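Local atomic coordinates of thermophilic dibenzothiophene desulfurization enzyme C (Paenibacillus sp. A11-2, PDB entry 5XDC), a protein that probably oxidises dibenzothiophene to its 5-oxide and then to its 5,5-dioxide, consuming FMNH2 and molecular oxygen. Residues I254-H257 with L258-I262; R377-R380 with D381-H385; H388-V391 with A392-I395. One frame throughout, in Å; residues are numbered along the deposited sequence.

Contact 1 (I254-H257 with L258-I262)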
ATOM      1  N   ILE B 254      22.838   9.159  -8.292  1.00 11.82           N
ATOM      2  CA  ILE B 254      23.762   8.408  -7.443  1.00 11.15           C
ATOM      3  C   ILE B 254      23.018   7.854  -6.231  1.00 10.96           C
ATOM      4  O   ILE B 254      23.124   6.668  -5.910  1.00 11.73           O
ATOM      5  CB  ILE B 254      24.953   9.288  -7.015  1.00 11.80           C
ATOM      6  CG1 ILE B 254      25.866   9.558  -8.211  1.00 14.94           C
ATOM      7  CG2 ILE B 254      25.747   8.629  -5.907  1.00 12.61           C
ATOM      8  CD1 ILE B 254      26.910  10.656  -7.955  1.00 13.34           C
ATOM      9  N   PHE B 255      22.256   8.712  -5.545  1.00 12.86           N
ATOM     10  CA  PHE B 255      21.497   8.258  -4.385  1.00 13.88           C
ATOM     11  C   PHE B 255      20.543   7.135  -4.772  1.00 10.83           C
ATOM     12  O   PHE B 255      20.398   6.140  -4.044  1.00 12.71           O
ATOM     13  CB  PHE B 255      20.716   9.420  -3.778  1.00 11.32           C
ATOM     14  CG  PHE B 255      21.570  10.588  -3.314  1.00 14.08           C
ATOM     15  CD1 PHE B 255      22.908  10.423  -3.040  1.00 14.32           C
ATOM     16  CD2 PHE B 255      20.995  11.844  -3.129  1.00 14.65           C
ATOM     17  CE1 PHE B 255      23.683  11.497  -2.597  1.00 18.50           C
ATOM     18  CE2 PHE B 255      21.762  12.920  -2.691  1.00 15.56           C
ATOM     19  CZ  PHE B 255      23.110  12.739  -2.425  1.00 16.79           C
ATOM     20  N   THR B 256      19.873   7.289  -5.916  1.00 11.57           N
ATOM     21  CA  THR B 256      18.943   6.272  -6.397  1.00 13.42           C
ATOM     22  C   THR B 256      19.619   4.914  -6.498  1.00 14.58           C
ATOM     23  O   THR B 256      19.054   3.891  -6.099  1.00 12.87           O
ATOM     24  CB  THR B 256      18.383   6.692  -7.756  1.00 12.47           C
ATOM     25  OG1 THR B 256      17.666   7.916  -7.627  1.00 12.24           O
ATOM     26  CG2 THR B 256      17.429   5.644  -8.315  1.00 16.68           C
ATOM     27  N   HIS B 257      20.846   4.881  -7.023  1.00 12.11           N
ATOM     28  CA  HIS B 257      21.565   3.624  -7.144  1.00 11.97           C
ATOM     29  C   HIS B 257      22.063   3.086  -5.799  1.00 12.34           C
ATOM     30  O   HIS B 257      22.232   1.869  -5.654  1.00 12.81           O
ATOM     31  CB  HIS B 257      22.708   3.815  -8.136  1.00 12.05           C
ATOM     32  CG  HIS B 257      22.247   3.808  -9.560  1.00 10.08           C
ATOM     33  ND1 HIS B 257      21.718   4.919 -10.181  1.00 14.02           N
ATOM     34  CD2 HIS B 257      22.172   2.802 -10.466  1.00 15.80           C
ATOM     35  CE1 HIS B 257      21.359   4.603 -11.414  1.00 13.46           C
ATOM     36  NE2 HIS B 257      21.621   3.325 -11.612  1.00 14.58           N
ATOM     37  N   LEU B 258      22.301   3.948  -4.805  1.00 12.54           N
ATOM     38  CA  LEU B 258      22.528   3.444  -3.454  1.00 12.30           C
ATOM     39  C   LEU B 258      21.317   2.664  -2.975  1.00 10.48           C
ATOM     40  O   LEU B 258      21.450   1.561  -2.429  1.00 12.78           O
ATOM     41  CB  LEU B 258      22.808   4.596  -2.485  1.00 13.30           C
ATOM     42  CG  LEU B 258      24.068   5.435  -2.719  1.00 15.02           C
ATOM     43  CD1 LEU B 258      24.169   6.498  -1.655  1.00 15.22           C
ATOM     44  CD2 LEU B 258      25.309   4.539  -2.720  1.00 14.39           C
ATOM     45  N   TYR B 259      20.122   3.215  -3.207  1.00 11.32           N
ATOM     46  CA  TYR B 259      18.898   2.581  -2.722  1.00 10.98           C
ATOM     47  C   TYR B 259      18.613   1.293  -3.479  1.00 14.07           C
ATOM     48  O   TYR B 259      18.241   0.282  -2.868  1.00 12.81           O
ATOM     49  CB  TYR B 259      17.720   3.554  -2.813  1.00 11.49           C
ATOM     50  CG  TYR B 259      17.994   4.900  -2.178  1.00 10.74           C
ATOM     51  CD1 TYR B 259      18.942   5.053  -1.171  1.00 12.38           C
ATOM     52  CD2 TYR B 259      17.311   6.014  -2.595  1.00 10.41           C
ATOM     53  CE1 TYR B 259      19.210   6.288  -0.636  1.00 12.87           C
ATOM     54  CE2 TYR B 259      17.576   7.257  -2.060  1.00 13.85           C
ATOM     55  CZ  TYR B 259      18.542   7.387  -1.090  1.00 12.05           C
ATOM     56  OH  TYR B 259      18.786   8.637  -0.580  1.00 13.35           O
ATOM     57  N   LEU B 260      18.804   1.290  -4.800  1.00 11.30           N
ATOM     58  CA  LEU B 260      18.633   0.044  -5.552  1.00 13.62           C
ATOM     59  C   LEU B 260      19.666  -1.001  -5.144  1.00 12.15           C
ATOM     60  O   LEU B 260      19.359  -2.194  -5.069  1.00 13.10           O
ATOM     61  CB  LEU B 260      18.723   0.319  -7.051  1.00 12.29           C
ATOM     62  CG  LEU B 260      17.642   1.238  -7.603  1.00 13.88           C
ATOM     63  CD1 LEU B 260      17.948   1.569  -9.066  1.00 16.74           C
ATOM     64  CD2 LEU B 260      16.274   0.582  -7.501  1.00 17.05           C
ATOM     65  N   GLY B 261      20.902  -0.583  -4.869  1.00 12.96           N
ATOM     66  CA  GLY B 261      21.902  -1.537  -4.426  1.00 13.42           C
ATOM     67  C   GLY B 261      21.581  -2.141  -3.070  1.00 14.55           C
ATOM     68  O   GLY B 261      21.699  -3.357  -2.872  1.00 14.21           O
ATOM     69  N   ILE B 262      21.168  -1.307  -2.120  1.00 11.10           N
ATOM     70  CA  ILE B 262      20.776  -1.821  -0.806  1.00 12.05           C
ATOM     71  C   ILE B 262      19.620  -2.800  -0.957  1.00 12.23           C
ATOM     72  O   ILE B 262      19.616  -3.875  -0.349  1.00 13.74           O
ATOM     73  CB  ILE B 262      20.415  -0.665   0.144  1.00 12.21           C
ATOM     74  CG1 ILE B 262      21.651   0.169   0.473  1.00 12.59           C
ATOM     75  CG2 ILE B 262      19.773  -1.205   1.420  1.00 13.93           C
ATOM     76  CD1 ILE B 262      21.330   1.478   1.140  1.00 14.63           C
TER
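Tyr-259 lays its ring against the carbonyl oxygen of Phe-255, one turn earlier on the same helix. At the root of the side chain, Tyr-259 CB sits 3.6 Å from Thr-256 O. From there CG swings to the side of the backbone N, anti to the carbonyl carbon (chi1 -51°), and the ring leans back toward the preceding turn. Tyr-259 CG is 3.3 Å from Phe-255 O, and the other five ring carbons lie only slightly farther from it, because this oxygen stands over the middle of the ring, 3.2 Å above its plane. The same oxygen accepts the backbone N-H of Tyr-259 at an N-to-O distance of 3.1 Å, which leaves it both bonded and roofed by an aromatic face. At the tip, Tyr-259 OH passes 3.8 Å from Phe-255 CB and finds its polar partner in ND1 of His-385.

Both segments are consecutive turns of helix 247-276, a long member of the C-terminal helical domain of the acyl-CoA dehydrogenase fold. Its regular i to i+4 bonds also join Leu-258 to Ile-254, Leu-260 to Thr-256 and Gly-261 to His-257.

On another side of the helix, Thr-256 and Leu-260 lie alongside each other and point the same way, with Thr-256 CG2 4.2 Å from Leu-260 CD1. The Thr-256 hydroxyl turns back to Gln-252 O, while the methyl stays beside the leucine; both residues pack on helix 331-363. Leu-258 CD1 approaches the Phe-255 ring obliquely, 4.3 Å from its CD1, and the leucine continues onto helix 70-83. The Phe-255 ring also meets those of His-385, His-388 and Tyr-93, the last an FMN-binding residue.

Contact 2 (R377-R380 with D381-H385). With IND (indole), chain J.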
ATOM      1  N   ARG B 377      20.752  -4.116   9.235  1.00 12.00           N
ATOM      2  CA  ARG B 377      21.669  -3.150   8.634  1.00 12.87           C
ATOM      3  C   ARG B 377      21.106  -2.558   7.349  1.00 10.88           C
ATOM      4  O   ARG B 377      21.271  -1.362   7.082  1.00 12.44           O
ATOM      5  CB  ARG B 377      23.012  -3.823   8.360  1.00 17.23           C
ATOM      6  CG  ARG B 377      24.022  -2.946   7.684  1.00 19.61           C
ATOM      7  CD  ARG B 377      25.369  -3.679   7.579  1.00 20.19           C
ATOM      8  NE  ARG B 377      25.242  -4.976   6.911  1.00 16.47           N
ATOM      9  CZ  ARG B 377      25.303  -5.164   5.601  1.00 14.43           C
ATOM     10  NH1 ARG B 377      25.520  -4.139   4.783  1.00 17.83           N
ATOM     11  NH2 ARG B 377      25.150  -6.382   5.104  1.00 18.97           N
ATOM     12  N   PHE B 378      20.443  -3.377   6.528  1.00 12.48           N
ATOM     13  CA  PHE B 378      19.917  -2.867   5.264  1.00 14.23           C
ATOM     14  C   PHE B 378      18.849  -1.801   5.498  1.00 11.34           C
ATOM     15  O   PHE B 378      18.904  -0.710   4.912  1.00 12.14           O
ATOM     16  CB  PHE B 378      19.360  -4.022   4.430  1.00 15.72           C
ATOM     17  CG  PHE B 378      20.403  -5.029   4.004  1.00 11.74           C
ATOM     18  CD1 PHE B 378      21.237  -4.769   2.921  1.00 11.70           C
ATOM     19  CD2 PHE B 378      20.527  -6.246   4.661  1.00 14.10           C
ATOM     20  CE1 PHE B 378      22.188  -5.695   2.518  1.00 14.64           C
ATOM     21  CE2 PHE B 378      21.468  -7.181   4.265  1.00 15.51           C
ATOM     22  CZ  PHE B 378      22.310  -6.897   3.197  1.00 13.56           C
ATOM     23  N   TRP B 379      17.886  -2.079   6.379  1.00 11.81           N
ATOM     24  CA  TRP B 379      16.889  -1.073   6.718  1.00  9.82           C
ATOM     25  C   TRP B 379      17.542   0.142   7.357  1.00 11.77           C
ATOM     26  O   TRP B 379      17.203   1.278   7.022  1.00 11.64           O
ATOM     27  CB  TRP B 379      15.824  -1.660   7.641  1.00 13.43           C
ATOM     28  CG  TRP B 379      14.831  -0.633   8.138  1.00 11.30           C
ATOM     29  CD1 TRP B 379      13.711  -0.203   7.499  1.00 11.49           C
ATOM     30  CD2 TRP B 379      14.888   0.087   9.370  1.00 13.61           C
ATOM     31  NE1 TRP B 379      13.064   0.756   8.252  1.00 12.69           N
ATOM     32  CE2 TRP B 379      13.769   0.948   9.408  1.00 11.59           C
ATOM     33  CE3 TRP B 379      15.772   0.087  10.450  1.00 13.76           C
ATOM     34  CZ2 TRP B 379      13.509   1.787  10.477  1.00 13.11           C
ATOM     35  CZ3 TRP B 379      15.513   0.935  11.511  1.00 11.93           C
ATOM     36  CH2 TRP B 379      14.390   1.765  11.519  1.00 13.13           C
ATOM     37  N   ARG B 380      18.490  -0.070   8.270  1.00 10.59           N
ATOM     38  CA  ARG B 380      19.116   1.078   8.925  1.00 13.74           C
ATOM     39  C   ARG B 380      19.827   1.977   7.910  1.00 10.28           C
ATOM     40  O   ARG B 380      19.700   3.206   7.957  1.00 11.70           O
ATOM     41  CB  ARG B 380      20.094   0.609  10.000  1.00 11.99           C
ATOM     42  CG  ARG B 380      19.414   0.068  11.250  1.00 12.38           C
ATOM     43  CD  ARG B 380      20.406  -0.134  12.372  1.00 13.14           C
ATOM     44  NE  ARG B 380      21.218  -1.330  12.208  1.00 12.25           N
ATOM     45  CZ  ARG B 380      22.497  -1.349  11.828  1.00 12.81           C
ATOM     46  NH1 ARG B 380      23.140  -0.232  11.534  1.00 14.32           N
ATOM     47  NH2 ARG B 380      23.133  -2.499  11.720  1.00 13.73           N
ATOM     48  N   ASP B 381      20.564   1.379   6.984  1.00 12.66           N
ATOM     49  CA  ASP B 381      21.291   2.155   5.982  1.00 10.15           C
ATOM     50  C   ASP B 381      20.332   2.910   5.080  1.00  9.91           C
ATOM     51  O   ASP B 381      20.470   4.120   4.868  1.00 13.21           O
ATOM     52  CB  ASP B 381      22.176   1.226   5.165  1.00 10.58           C
ATOM     53  CG  ASP B 381      23.361   0.699   5.951  1.00 13.71           C
ATOM     54  OD1 ASP B 381      23.762   1.339   6.952  1.00 12.72           O
ATOM     55  OD2 ASP B 381      23.899  -0.358   5.557  1.00 13.77           O
ATOM     56  N   ALA B 382      19.333   2.206   4.552  1.00 11.20           N
ATOM     57  CA  ALA B 382      18.366   2.837   3.670  1.00 12.98           C
ATOM     58  C   ALA B 382      17.538   3.869   4.411  1.00 11.64           C
ATOM     59  O   ALA B 382      17.311   4.967   3.892  1.00 11.31           O
ATOM     60  CB  ALA B 382      17.462   1.777   3.049  1.00 13.34           C
ATOM     61  N   ARG B 383      17.052   3.531   5.612  1.00 12.45           N
ATOM     62  CA  ARG B 383      16.199   4.467   6.342  1.00 10.72           C
ATOM     63  C   ARG B 383      16.944   5.762   6.643  1.00  9.84           C
ATOM     64  O   ARG B 383      16.351   6.849   6.630  1.00 12.06           O
ATOM     65  CB  ARG B 383      15.692   3.824   7.642  1.00 12.96           C
ATOM     66  CG  ARG B 383      14.809   4.707   8.526  1.00 10.96           C
ATOM     67  CD  ARG B 383      13.466   5.017   7.898  1.00 12.74           C
ATOM     68  NE  ARG B 383      13.593   5.920   6.759  1.00 11.88           N
ATOM     69  CZ  ARG B 383      12.590   6.297   5.982  1.00 13.62           C
ATOM     70  NH1 ARG B 383      11.352   5.903   6.240  1.00 12.99           N
ATOM     71  NH2 ARG B 383      12.820   7.080   4.927  1.00 15.11           N
ATOM     72  N   THR B 384      18.250   5.666   6.914  1.00 11.33           N
ATOM     73  CA  THR B 384      19.061   6.856   7.166  1.00 11.69           C
ATOM     74  C   THR B 384      19.202   7.710   5.909  1.00 12.55           C
ATOM     75  O   THR B 384      18.846   8.894   5.904  1.00 13.79           O
ATOM     76  CB  THR B 384      20.437   6.437   7.705  1.00 14.21           C
ATOM     77  OG1 THR B 384      20.289   5.753   8.959  1.00 11.47           O
ATOM     78  CG2 THR B 384      21.345   7.640   7.941  1.00 14.88           C
ATOM     79  N   HIS B 385      19.733   7.143   4.826  1.00 12.49           N
ATOM     80  CA  HIS B 385      20.093   8.027   3.731  1.00 13.05           C
ATOM     81  C   HIS B 385      18.895   8.500   2.916  1.00 11.68           C
ATOM     82  O   HIS B 385      18.959   9.588   2.333  1.00 12.79           O
ATOM     83  CB  HIS B 385      21.108   7.394   2.793  1.00 17.51           C
ATOM     84  CG  HIS B 385      21.746   8.422   1.926  1.00 19.19           C
ATOM     85  ND1 HIS B 385      21.290   8.689   0.655  1.00 14.70           N
ATOM     86  CD2 HIS B 385      22.689   9.359   2.195  1.00 22.20           C
ATOM     87  CE1 HIS B 385      21.979   9.697   0.148  1.00 20.06           C
ATOM     88  NE2 HIS B 385      22.833  10.126   1.063  1.00 23.35           N
TER
HETATM   89  N1  IND J 501      24.022   9.752   5.826  1.00 42.16           N
HETATM   90  C2  IND J 501      25.248  10.052   5.410  1.00 32.99           C
HETATM   91  C3  IND J 501      25.102  11.230   4.936  1.00 33.15           C
HETATM   92  C4  IND J 501      23.392  13.007   4.555  1.00 34.42           C
HETATM   93  C5  IND J 501      22.031  13.252   4.756  1.00 30.91           C
HETATM   94  C6  IND J 501      21.209  12.280   5.364  1.00 32.02           C
HETATM   95  C7  IND J 501      21.752  11.064   5.769  1.00 26.51           C
HETATM   96  C8  IND J 501      23.097  10.815   5.578  1.00 34.34           C
HETATM   97  C9  IND J 501      23.927  11.808   4.952  1.00 33.29           C
HETATM   98  O   HOH W   1      26.257  -1.355   5.094  1.00 17.08           O
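Helix 376-385 carries Thr-384 and His-385 into the indole pocket, and near this end Thr-384 takes hold of Arg-380 O twice. Its backbone N lies 3.0 Å from Arg-380 O, and its hydroxyl OG1 donates to the same oxygen at 2.8 Å, the two coming from opposite faces of the carbonyl plane. With OG1 beside the backbone N (chi1 -62°), the methyl CG2 is left 4.0 Å from indole N1. An alanine here is likely to leave Arg-380 O with the backbone N-H alone and to open a gap beside the indole where the methyl was. The His-385 ring presents its edge to indole N1, which lies in the ring plane.

One turn back, the charged ends of Arg-377 and Asp-381 stay short of a salt bridge; a water accepts from Arg-377 NH1 at 2.9 Å and donates to Asp-381 OD2 at 2.6 Å, while Asp-381 OD1 accepts from Met-207 N. On the other flank, Arg-383 CB makes a CH-pi contact over one face of Trp-379, 4.1 Å from the centroid of its five-membered ring. The helix packs on helices 247-276 and 331-363, with Trp-379 stacked on Trp-379 of a second subunit.

Contact 3 (H388-V391 with A392-I395). With IND (indole), chain J.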
ATOM      1  N   HIS B 388      17.908  12.102   3.172  1.00 12.15           N
ATOM      2  CA  HIS B 388      18.784  13.183   2.722  1.00 13.06           C
ATOM      3  C   HIS B 388      17.985  14.414   2.315  1.00 11.72           C
ATOM      4  O   HIS B 388      18.305  15.545   2.709  1.00 11.91           O
ATOM      5  CB  HIS B 388      19.645  12.677   1.561  1.00 11.24           C
ATOM      6  CG  HIS B 388      20.507  13.728   0.945  1.00 15.53           C
ATOM      7  ND1 HIS B 388      20.045  14.596  -0.021  1.00 15.00           N
ATOM      8  CD2 HIS B 388      21.808  14.040   1.149  1.00 19.41           C
ATOM      9  CE1 HIS B 388      21.029  15.402  -0.385  1.00 17.23           C
ATOM     10  NE2 HIS B 388      22.110  15.080   0.303  1.00 17.47           N
ATOM     11  N   ASP B 389      16.959  14.217   1.495  1.00 12.25           N
ATOM     12  CA  ASP B 389      16.012  15.259   1.165  1.00 11.71           C
ATOM     13  C   ASP B 389      14.657  14.585   1.017  1.00 11.91           C
ATOM     14  O   ASP B 389      14.592  13.400   0.677  1.00 13.37           O
ATOM     15  CB  ASP B 389      16.406  16.031  -0.108  1.00 13.57           C
ATOM     16  CG  ASP B 389      16.655  15.130  -1.293  1.00 13.69           C
ATOM     17  OD1 ASP B 389      17.797  14.623  -1.454  1.00 12.57           O
ATOM     18  OD2 ASP B 389      15.701  14.939  -2.059  1.00 13.74           O
ATOM     19  N   PRO B 390      13.574  15.284   1.329  1.00 11.83           N
ATOM     20  CA  PRO B 390      12.286  14.596   1.522  1.00 13.44           C
ATOM     21  C   PRO B 390      11.700  14.091   0.211  1.00 13.28           C
ATOM     22  O   PRO B 390      11.495  14.849  -0.738  1.00 13.26           O
ATOM     23  CB  PRO B 390      11.395  15.660   2.172  1.00 16.41           C
ATOM     24  CG  PRO B 390      12.089  16.950   1.983  1.00 23.20           C
ATOM     25  CD  PRO B 390      13.547  16.682   1.766  1.00 14.08           C
ATOM     26  N   VAL B 391      11.393  12.794   0.189  1.00 11.32           N
ATOM     27  CA  VAL B 391      10.816  12.210  -1.015  1.00 12.77           C
ATOM     28  C   VAL B 391       9.467  12.849  -1.321  1.00 11.37           C
ATOM     29  O   VAL B 391       9.055  12.918  -2.481  1.00 12.09           O
ATOM     30  CB  VAL B 391      10.728  10.684  -0.869  1.00 12.98           C
ATOM     31  CG1 VAL B 391       9.635  10.283   0.131  1.00 13.69           C
ATOM     32  CG2 VAL B 391      10.522  10.045  -2.211  1.00 13.18           C
ATOM     33  N   ALA B 392       8.777  13.380  -0.304  1.00 12.57           N
ATOM     34  CA  ALA B 392       7.513  14.056  -0.573  1.00 12.57           C
ATOM     35  C   ALA B 392       7.685  15.214  -1.557  1.00 11.64           C
ATOM     36  O   ALA B 392       6.781  15.484  -2.356  1.00 12.74           O
ATOM     37  CB  ALA B 392       6.892  14.573   0.724  1.00 14.33           C
ATOM     38  N   TYR B 393       8.813  15.929  -1.502  1.00 13.34           N
ATOM     39  CA  TYR B 393       8.996  17.032  -2.444  1.00 13.54           C
ATOM     40  C   TYR B 393       9.514  16.570  -3.802  1.00 10.61           C
ATOM     41  O   TYR B 393       9.243  17.241  -4.810  1.00 14.08           O
ATOM     42  CB  TYR B 393       9.874  18.127  -1.819  1.00 15.74           C
ATOM     43  CG  TYR B 393       9.004  18.922  -0.882  1.00 17.69           C
ATOM     44  CD1 TYR B 393       8.153  19.909  -1.372  1.00 22.51           C
ATOM     45  CD2 TYR B 393       8.938  18.611   0.459  1.00 17.07           C
ATOM     46  CE1 TYR B 393       7.289  20.592  -0.543  1.00 22.19           C
ATOM     47  CE2 TYR B 393       8.085  19.289   1.305  1.00 19.63           C
ATOM     48  CZ  TYR B 393       7.260  20.283   0.798  1.00 27.43           C
ATOM     49  OH  TYR B 393       6.396  20.967   1.627  1.00 23.97           O
ATOM     50  N   LYS B 394      10.188  15.423  -3.879  1.00 10.56           N
ATOM     51  CA  LYS B 394      10.448  14.825  -5.186  1.00 11.07           C
ATOM     52  C   LYS B 394       9.137  14.442  -5.855  1.00 12.16           C
ATOM     53  O   LYS B 394       8.955  14.664  -7.060  1.00 12.20           O
ATOM     54  CB  LYS B 394      11.366  13.612  -5.051  1.00 12.57           C
ATOM     55  CG  LYS B 394      12.802  13.971  -4.695  1.00 14.01           C
ATOM     56  CD  LYS B 394      13.562  14.568  -5.899  1.00 11.94           C
ATOM     57  CE  LYS B 394      14.705  15.473  -5.435  1.00 12.17           C
ATOM     58  NZ  LYS B 394      14.180  16.743  -4.870  1.00 13.20           N
ATOM     59  N   ILE B 395       8.191  13.913  -5.073  1.00 11.55           N
ATOM     60  CA  ILE B 395       6.870  13.576  -5.601  1.00 10.88           C
ATOM     61  C   ILE B 395       6.157  14.836  -6.085  1.00 12.99           C
ATOM     62  O   ILE B 395       5.599  14.865  -7.193  1.00 12.45           O
ATOM     63  CB  ILE B 395       6.056  12.805  -4.537  1.00 11.69           C
ATOM     64  CG1 ILE B 395       6.637  11.397  -4.368  1.00 14.09           C
ATOM     65  CG2 ILE B 395       4.583  12.763  -4.901  1.00 12.62           C
ATOM     66  CD1 ILE B 395       6.212  10.691  -3.079  1.00 14.90           C
TER
HETATM   67  N1  IND J 501      24.022   9.752   5.826  1.00 42.16           N
HETATM   68  C2  IND J 501      25.248  10.052   5.410  1.00 32.99           C
HETATM   69  C3  IND J 501      25.102  11.230   4.936  1.00 33.15           C
HETATM   70  C4  IND J 501      23.392  13.007   4.555  1.00 34.42           C
HETATM   71  C5  IND J 501      22.031  13.252   4.756  1.00 30.91           C
HETATM   72  C6  IND J 501      21.209  12.280   5.364  1.00 32.02           C
HETATM   73  C7  IND J 501      21.752  11.064   5.769  1.00 26.51           C
HETATM   74  C8  IND J 501      23.097  10.815   5.578  1.00 34.34           C
HETATM   75  C9  IND J 501      23.927  11.808   4.952  1.00 33.29           C
HETATM   76  O   HOH W   2      13.466  16.394  -2.046  1.00 14.09           O
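Asp-389 and Lys-394 cross at about a right angle and carry the charged part of this contact. The direct salt bridge is long, 3.7 Å from Asp-389 OD2 to Lys-394 NZ, and a water closes the interval: it donates to Asp-389 OD2 at 2.7 Å and accepts from Lys-394 NZ at 2.9 Å. Bends at chi2 (-74°) and chi4 (-72°) curl the lysine chain back over its own helix start to reach this spot. Each charge has further partners, Lys-345 for the carboxylate, Glu-397 and the Tyr-413 carbonyl for the ammonium.

Among the hydrogen bonds, His-388 ND1 donates to Asp-389 OD1 at 2.7 Å, nearly straight at 162°; Asp-389 OD1 accepts on its anti lone pair and lies close to the imidazole plane. With Gln-252 also bonded to OD1, the carboxylate probably limits the freedom of the histidine ring to turn, and that ring lies beside the ligand, with His-388 CD2 3.7 Å from indole C5.

This is the loop-to-helix junction after helix 376-385, in the C-terminal helical part of the acyl-CoA dehydrogenase fold: Pro-390 takes the N-cap position of helix 391-404. Its carbonyl oxygen receives Tyr-393 N at 3.0 Å and, weakly, Lys-394 N at 3.5 Å, as well as a hydrogen from the bridging water. The first full-strength i to i+4 bond runs from Ile-395 N to Val-391 O.

The apolar contacts are lighter. Pro-390 CG comes up at the edge of the Tyr-393 ring, 3.9 Å from CD2, and Val-391 CG2 faces Ile-395 CD1 one turn on. Tyr-393 itself leans toward a second subunit, where its OH bonds Asp-292 and its ring meets Tyr-294 of that subunit edge-to-face.

Contact 1 is the most central, its centre about 8 Å from that of the chain, and all its residues are buried within this subunit. Contacts 2 and 3, with centres about 14 and 15 Å from the chain centre, are still mostly buried but include partly exposed residues and face a second subunit. Their chemistry follows: beyond the helix bonds, the side chains of contact 1 meet mainly by aromatic and aliphatic packing, whereas the other two add bridging waters and charged groups. Contact 1 reaches contact 2 by a tyrosine-histidine hydrogen bond and contact 3 by ring packing. Contacts 2 and 3 both touch the indole, from helix 376-385 and from the loop that follows it.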